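Local coordinates for protein Sex comb on midleg CG9495-PA (Drosophila melanogaster, PDB 1PK1) that is a Polycomb-group protein whose SAM domain probably mediates protein-protein association with other SAM domains in gene silencing, at residues B[37-42]-B[60-65]; B[56-61]-B[67-72]. The protein carries 2 engineered substitutions. All blocks are in the same frame, centred on the assembly; numbering follows the deposited sequence.

Contact 1: residues B[37-42]-B[60-65]; sequences GDLFRK and KYMGLK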
loop_
_atom_site.group_PDB
_atom_site.type_symbol
_atom_site.label_atom_id
_atom_site.label_comp_id
_atom_site.label_asym_id
_atom_site.label_seq_id
_atom_site.Cartn_x
_atom_site.Cartn_y
_atom_site.Cartn_z
ATOM N N GLY B 37 -11.691 4.045 -6.380
ATOM C CA GLY B 37 -13.060 3.561 -6.281
ATOM C C GLY B 37 -13.630 2.950 -7.549
ATOM O O GLY B 37 -14.235 1.871 -7.512
ATOM N N ASP B 38 -13.451 3.631 -8.677
ATOM C CA ASP B 38 -13.975 3.140 -9.945
ATOM C C ASP B 38 -13.308 1.839 -10.382
ATOM O O ASP B 38 -13.905 1.045 -11.107
ATOM C CB ASP B 38 -13.817 4.199 -11.039
ATOM C CG ASP B 38 -14.734 5.390 -10.830
ATOM O OD1 ASP B 38 -15.727 5.256 -10.085
ATOM O OD2 ASP B 38 -14.469 6.454 -11.426
ATOM N N LEU B 39 -12.076 1.621 -9.938
ATOM C CA LEU B 39 -11.363 0.395 -10.283
ATOM C C LEU B 39 -12.072 -0.756 -9.572
ATOM O O LEU B 39 -12.225 -1.849 -10.124
ATOM C CB LEU B 39 -9.902 0.502 -9.836
ATOM C CG LEU B 39 -8.885 -0.563 -10.246
ATOM C CD1 LEU B 39 -8.937 -0.824 -11.753
ATOM C CD2 LEU B 39 -7.498 -0.075 -9.833
ATOM N N PHE B 40 -12.510 -0.507 -8.342
ATOM C CA PHE B 40 -13.229 -1.521 -7.586
ATOM C C PHE B 40 -14.564 -1.819 -8.257
ATOM O O PHE B 40 -15.021 -2.961 -8.268
ATOM C CB PHE B 40 -13.439 -1.068 -6.139
ATOM C CG PHE B 40 -12.277 -1.382 -5.246
ATOM C CD1 PHE B 40 -11.019 -0.850 -5.512
ATOM C CD2 PHE B 40 -12.426 -2.259 -4.176
ATOM C CE1 PHE B 40 -9.918 -1.192 -4.730
ATOM C CE2 PHE B 40 -11.335 -2.611 -3.385
ATOM C CZ PHE B 40 -10.078 -2.079 -3.662
ATOM N N ARG B 41 -15.182 -0.793 -8.835
ATOM C CA ARG B 41 -16.446 -0.985 -9.540
ATOM C C ARG B 41 -16.185 -1.795 -10.810
ATOM O O ARG B 41 -16.913 -2.745 -11.114
ATOM C CB ARG B 41 -17.071 0.368 -9.898
ATOM C CG ARG B 41 -17.395 1.211 -8.679
ATOM C CD ARG B 41 -18.244 2.432 -9.011
ATOM N NE ARG B 41 -18.658 3.134 -7.795
ATOM C CZ ARG B 41 -17.875 3.942 -7.086
ATOM N NH1 ARG B 41 -16.626 4.172 -7.465
ATOM N NH2 ARG B 41 -18.339 4.507 -5.982
ATOM N N LYS B 42 -15.131 -1.419 -11.532
ATOM C CA LYS B 42 -14.733 -2.086 -12.772
ATOM C C LYS B 42 -14.478 -3.578 -12.543
ATOM O O LYS B 42 -14.909 -4.421 -13.335
ATOM C CB LYS B 42 -13.463 -1.422 -13.322
ATOM C CG LYS B 42 -12.866 -2.062 -14.574
ATOM C CD LYS B 42 -13.666 -1.755 -15.825
ATOM C CE LYS B 42 -12.894 -2.176 -17.071
ATOM N NZ LYS B 42 -13.698 -1.994 -18.307
ATOM N N LYS B 60 -1.097 -7.202 -10.423
ATOM C CA LYS B 60 -1.137 -7.865 -11.717
ATOM C C LYS B 60 -2.438 -7.698 -12.491
ATOM O O LYS B 60 -2.414 -7.465 -13.700
ATOM C CB LYS B 60 -0.866 -9.358 -11.524
ATOM C CG LYS B 60 -0.803 -10.171 -12.805
ATOM C CD LYS B 60 0.492 -9.950 -13.537
ATOM C CE LYS B 60 0.693 -11.005 -14.614
ATOM N NZ LYS B 60 2.032 -10.844 -15.225
ATOM N N TYR B 61 -3.571 -7.807 -11.801
ATOM C CA TYR B 61 -4.862 -7.732 -12.478
ATOM C C TYR B 61 -5.620 -6.409 -12.405
ATOM O O TYR B 61 -6.365 -6.073 -13.324
ATOM C CB TYR B 61 -5.749 -8.871 -11.969
ATOM C CG TYR B 61 -5.097 -10.231 -12.101
ATOM C CD1 TYR B 61 -5.355 -11.240 -11.176
ATOM C CD2 TYR B 61 -4.222 -10.511 -13.155
ATOM C CE1 TYR B 61 -4.758 -12.496 -11.290
ATOM C CE2 TYR B 61 -3.621 -11.768 -13.278
ATOM C CZ TYR B 61 -3.893 -12.748 -12.345
ATOM O OH TYR B 61 -3.294 -13.984 -12.455
ATOM N N MET B 62 -5.439 -5.651 -11.331
ATOM C CA MET B 62 -6.144 -4.377 -11.217
ATOM C C MET B 62 -5.247 -3.191 -11.564
ATOM O O MET B 62 -5.713 -2.057 -11.643
ATOM C CB MET B 62 -6.707 -4.208 -9.805
ATOM C CG MET B 62 -7.770 -5.234 -9.450
ATOM S SD MET B 62 -8.366 -5.108 -7.751
ATOM C CE MET B 62 -9.293 -3.556 -7.818
ATOM N N GLY B 63 -3.961 -3.456 -11.752
ATOM C CA GLY B 63 -3.031 -2.396 -12.104
ATOM C C GLY B 63 -2.698 -1.429 -10.983
ATOM O O GLY B 63 -2.202 -0.328 -11.231
ATOM N N LEU B 64 -2.974 -1.826 -9.747
ATOM C CA LEU B 64 -2.675 -0.978 -8.597
ATOM C C LEU B 64 -1.181 -1.040 -8.298
ATOM O O LEU B 64 -0.551 -2.078 -8.490
ATOM C CB LEU B 64 -3.458 -1.461 -7.373
ATOM C CG LEU B 64 -4.963 -1.180 -7.383
ATOM C CD1 LEU B 64 -5.673 -2.054 -6.371
ATOM C CD2 LEU B 64 -5.184 0.298 -7.084
ATOM N N LYS B 65 -0.618 0.074 -7.844
ATOM C CA LYS B 65 0.794 0.112 -7.476
ATOM C C LYS B 65 0.916 -0.485 -6.071
ATOM O O LYS B 65 -0.091 -0.647 -5.372
ATOM C CB LYS B 65 1.319 1.552 -7.500
ATOM C CG LYS B 65 1.244 2.199 -8.878
ATOM C CD LYS B 65 1.911 1.330 -9.929
ATOM C CE LYS B 65 1.875 1.996 -11.301
ATOM N NZ LYS B 65 2.450 1.121 -12.347
#
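L39, F40, M62 and L64 meet here in a buried apolar contact. The aliphatic part is led by L39, whose side chain starts out toward 60-65. Its CG is anti to the backbone N (chi1 -171°), which carries both methyls over to M62 and L64. CD2 of L39 packs on CD2 of L64 at 3.6 Å. CG of L39 lies 3.9 Å from CE of M62. The same leucine also covers a backbone carbonyl: CD2 of L39 is 3.2 Å from O of M62, a close van der Waals approach. With an alanine here the branch that meets M62 and L64 is gone, which would probably open a gap between helix 37-42 and the turn and leave O of M62 less covered.

The aromatic part joins F40 and M62. The methionine chain bends at its last torsion (chi3 70°), and its CE sits over one face of the ring, 4.3 Å from the F40 centroid. This is a CH-pi contact. SD of M62 stands farther off above the face, 5.5 Å from the same F40 centroid, so the pair is also a Met-aromatic contact.

In the SAM fold, the contact joins helix 37-42 to the M62-L64 stretch that leads from helix 55-61 to helix 66-79. V22 and I23 of helix 19-29 also pack on F40, and I72 of helix 66-79 touches both F40 and L64.

Contact 2: residues B[56-61]-B[67-72]; sequences ERMMKY and GPALKI. Engineered in segment 56-61: R57 (natural residue Met).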
loop_
_atom_site.group_PDB
_atom_site.type_symbol
_atom_site.label_atom_id
_atom_site.label_comp_id
_atom_site.label_asym_id
_atom_site.label_seq_id
_atom_site.Cartn_x
_atom_site.Cartn_y
_atom_site.Cartn_z
ATOM N N GLU B 56 -0.583 -9.353 -4.953
ATOM C CA GLU B 56 -0.215 -9.844 -6.278
ATOM C C GLU B 56 -1.353 -9.664 -7.280
ATOM O O GLU B 56 -1.133 -9.186 -8.395
ATOM C CB GLU B 56 0.179 -11.319 -6.210
ATOM C CG GLU B 56 1.474 -11.579 -5.462
ATOM C CD GLU B 56 2.655 -10.857 -6.077
ATOM O OE1 GLU B 56 2.889 -11.028 -7.293
ATOM O OE2 GLU B 56 3.352 -10.123 -5.345
ATOM N N ARG B 57 -2.561 -10.053 -6.883
ATOM C CA ARG B 57 -3.733 -9.924 -7.748
ATOM C C ARG B 57 -4.041 -8.451 -8.023
ATOM O O ARG B 57 -4.418 -8.083 -9.133
ATOM C CB ARG B 57 -4.962 -10.561 -7.095
ATOM C CG ARG B 57 -4.822 -12.019 -6.682
ATOM C CD ARG B 57 -5.041 -12.982 -7.832
ATOM N NE ARG B 57 -5.751 -14.180 -7.384
ATOM C CZ ARG B 57 -5.328 -15.001 -6.426
ATOM N NH1 ARG B 57 -4.182 -14.767 -5.801
ATOM N NH2 ARG B 57 -6.058 -16.054 -6.082
ATOM N N MET B 58 -3.908 -7.610 -7.003
ATOM C CA MET B 58 -4.173 -6.188 -7.189
ATOM C C MET B 58 -3.180 -5.540 -8.141
ATOM O O MET B 58 -3.549 -4.711 -8.961
ATOM C CB MET B 58 -4.152 -5.452 -5.841
ATOM C CG MET B 58 -5.394 -5.686 -5.002
ATOM S SD MET B 58 -5.491 -4.598 -3.559
ATOM C CE MET B 58 -4.646 -5.579 -2.361
ATOM N N MET B 59 -1.915 -5.923 -8.045
ATOM C CA MET B 59 -0.909 -5.332 -8.912
ATOM C C MET B 59 -0.979 -5.889 -10.323
ATOM O O MET B 59 -0.951 -5.145 -11.296
ATOM C CB MET B 59 0.490 -5.562 -8.336
ATOM C CG MET B 59 0.730 -4.849 -7.016
ATOM S SD MET B 59 2.453 -4.950 -6.497
ATOM C CE MET B 59 2.553 -6.685 -6.014
ATOM N N LYS B 60 -1.097 -7.202 -10.423
ATOM C CA LYS B 60 -1.137 -7.865 -11.717
ATOM C C LYS B 60 -2.438 -7.698 -12.491
ATOM O O LYS B 60 -2.414 -7.465 -13.700
ATOM C CB LYS B 60 -0.866 -9.358 -11.524
ATOM C CG LYS B 60 -0.803 -10.171 -12.805
ATOM C CD LYS B 60 0.492 -9.950 -13.537
ATOM C CE LYS B 60 0.693 -11.005 -14.614
ATOM N NZ LYS B 60 2.032 -10.844 -15.225
ATOM N N TYR B 61 -3.571 -7.807 -11.801
ATOM C CA TYR B 61 -4.862 -7.732 -12.478
ATOM C C TYR B 61 -5.620 -6.409 -12.405
ATOM O O TYR B 61 -6.365 -6.073 -13.324
ATOM C CB TYR B 61 -5.749 -8.871 -11.969
ATOM C CG TYR B 61 -5.097 -10.231 -12.101
ATOM C CD1 TYR B 61 -5.355 -11.240 -11.176
ATOM C CD2 TYR B 61 -4.222 -10.511 -13.155
ATOM C CE1 TYR B 61 -4.758 -12.496 -11.290
ATOM C CE2 TYR B 61 -3.621 -11.768 -13.278
ATOM C CZ TYR B 61 -3.893 -12.748 -12.345
ATOM O OH TYR B 61 -3.294 -13.984 -12.455
ATOM N N GLY B 67 2.048 0.669 -3.151
ATOM C CA GLY B 67 1.587 1.500 -2.046
ATOM C C GLY B 67 0.113 1.286 -1.779
ATOM O O GLY B 67 -0.290 0.873 -0.685
ATOM N N PRO B 68 -0.727 1.580 -2.774
ATOM C CA PRO B 68 -2.173 1.411 -2.652
ATOM C C PRO B 68 -2.546 -0.036 -2.318
ATOM O O PRO B 68 -3.425 -0.283 -1.500
ATOM C CB PRO B 68 -2.678 1.838 -4.028
ATOM C CG PRO B 68 -1.723 2.914 -4.406
ATOM C CD PRO B 68 -0.386 2.344 -3.989
ATOM N N ALA B 69 -1.875 -1.003 -2.943
ATOM C CA ALA B 69 -2.190 -2.404 -2.670
ATOM C C ALA B 69 -1.948 -2.757 -1.200
ATOM O O ALA B 69 -2.769 -3.438 -0.571
ATOM C CB ALA B 69 -1.362 -3.314 -3.574
ATOM N N LEU B 70 -0.822 -2.312 -0.658
ATOM C CA LEU B 70 -0.511 -2.600 0.737
ATOM C C LEU B 70 -1.523 -1.947 1.686
ATOM O O LEU B 70 -1.908 -2.551 2.684
ATOM C CB LEU B 70 0.908 -2.146 1.082
ATOM C CG LEU B 70 2.032 -2.998 0.474
ATOM C CD1 LEU B 70 3.363 -2.572 1.069
ATOM C CD2 LEU B 70 1.782 -4.471 0.756
ATOM N N LYS B 71 -1.959 -0.728 1.368
ATOM C CA LYS B 71 -2.941 -0.048 2.209
ATOM C C LYS B 71 -4.280 -0.778 2.165
ATOM O O LYS B 71 -4.971 -0.900 3.177
ATOM C CB LYS B 71 -3.151 1.400 1.754
ATOM C CG LYS B 71 -1.950 2.307 1.899
ATOM C CD LYS B 71 -2.401 3.746 1.669
ATOM C CE LYS B 71 -1.442 4.528 0.816
ATOM N NZ LYS B 71 -2.095 5.809 0.419
ATOM N N ILE B 72 -4.654 -1.258 0.983
ATOM C CA ILE B 72 -5.907 -1.971 0.835
ATOM C C ILE B 72 -5.826 -3.299 1.582
ATOM O O ILE B 72 -6.768 -3.680 2.277
ATOM C CB ILE B 72 -6.235 -2.202 -0.658
ATOM C CG1 ILE B 72 -6.552 -0.847 -1.315
ATOM C CG2 ILE B 72 -7.403 -3.166 -0.792
ATOM C CD1 ILE B 72 -6.563 -0.865 -2.833
#
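Two consecutive helices of the SAM domain, 55-61 and 66-79, are joined by a short turn and packed roughly antiparallel, and this contact is the seam between them. The short segments have 146° between their directions, and their axes come within 9.4 Å. A69 brings its backbone near M58: the two CA atoms are 6.2 Å apart. The small alanine side chain suits this approach.

M58 makes all the side-chain contacts except that of M59 with A69. Its side chain sets out toward helix 66-79. CG is anti to the carbonyl carbon (chi1 -76°), and the chain runs extended to SD before bending at chi3 (-90°). That bend brings CE of M58 over the A69 backbone, 3.4 Å from O of A69. CE and CB of M58 are each 4.2 Å from CB of A69. The methionine therefore meets A69 at both its root and its tip. M59 adds a lighter touch, with its CG 4.3 Å from CB of A69.

The methionine thioether crosses the I72 side chain at a slant. M58 also touches C73, the residue after I72 on helix 66-79, and L64 in the turn. On helix 66-79, P68, L70 and K71 pack against a chain of another protein, and K71 NZ makes a salt bridge to an acidic side chain of that other chain. G67 also takes part in backbone hydrogen bonds with it. The side chains that meet within the seam are all apolar, and SD of M58 rests 3.7 Å from CG2 of I72.

How the contacts relate
Contact 1 and contact 2 are neighbouring parts of one SAM-domain core, with centres 8 Å apart. Both use helix 55-61 and share K60 and Y61. A probable backbone hydrogen bond runs from N of L64 to O of M58 at 3.0 Å, tying the turn of contact 1 to helix 55-61 of contact 2. I72 joins the two apolar clusters: its CD1 lies 3.8 Å from CZ of F40 and 3.8 Å from CD1 of L64. Helix 37-42 thus meets helix 66-79, at I72, as well as the M62-L64 stretch. The partner protein lies against contact 2 through helix 66-79, while from contact 1 K65 alone comes within its reach.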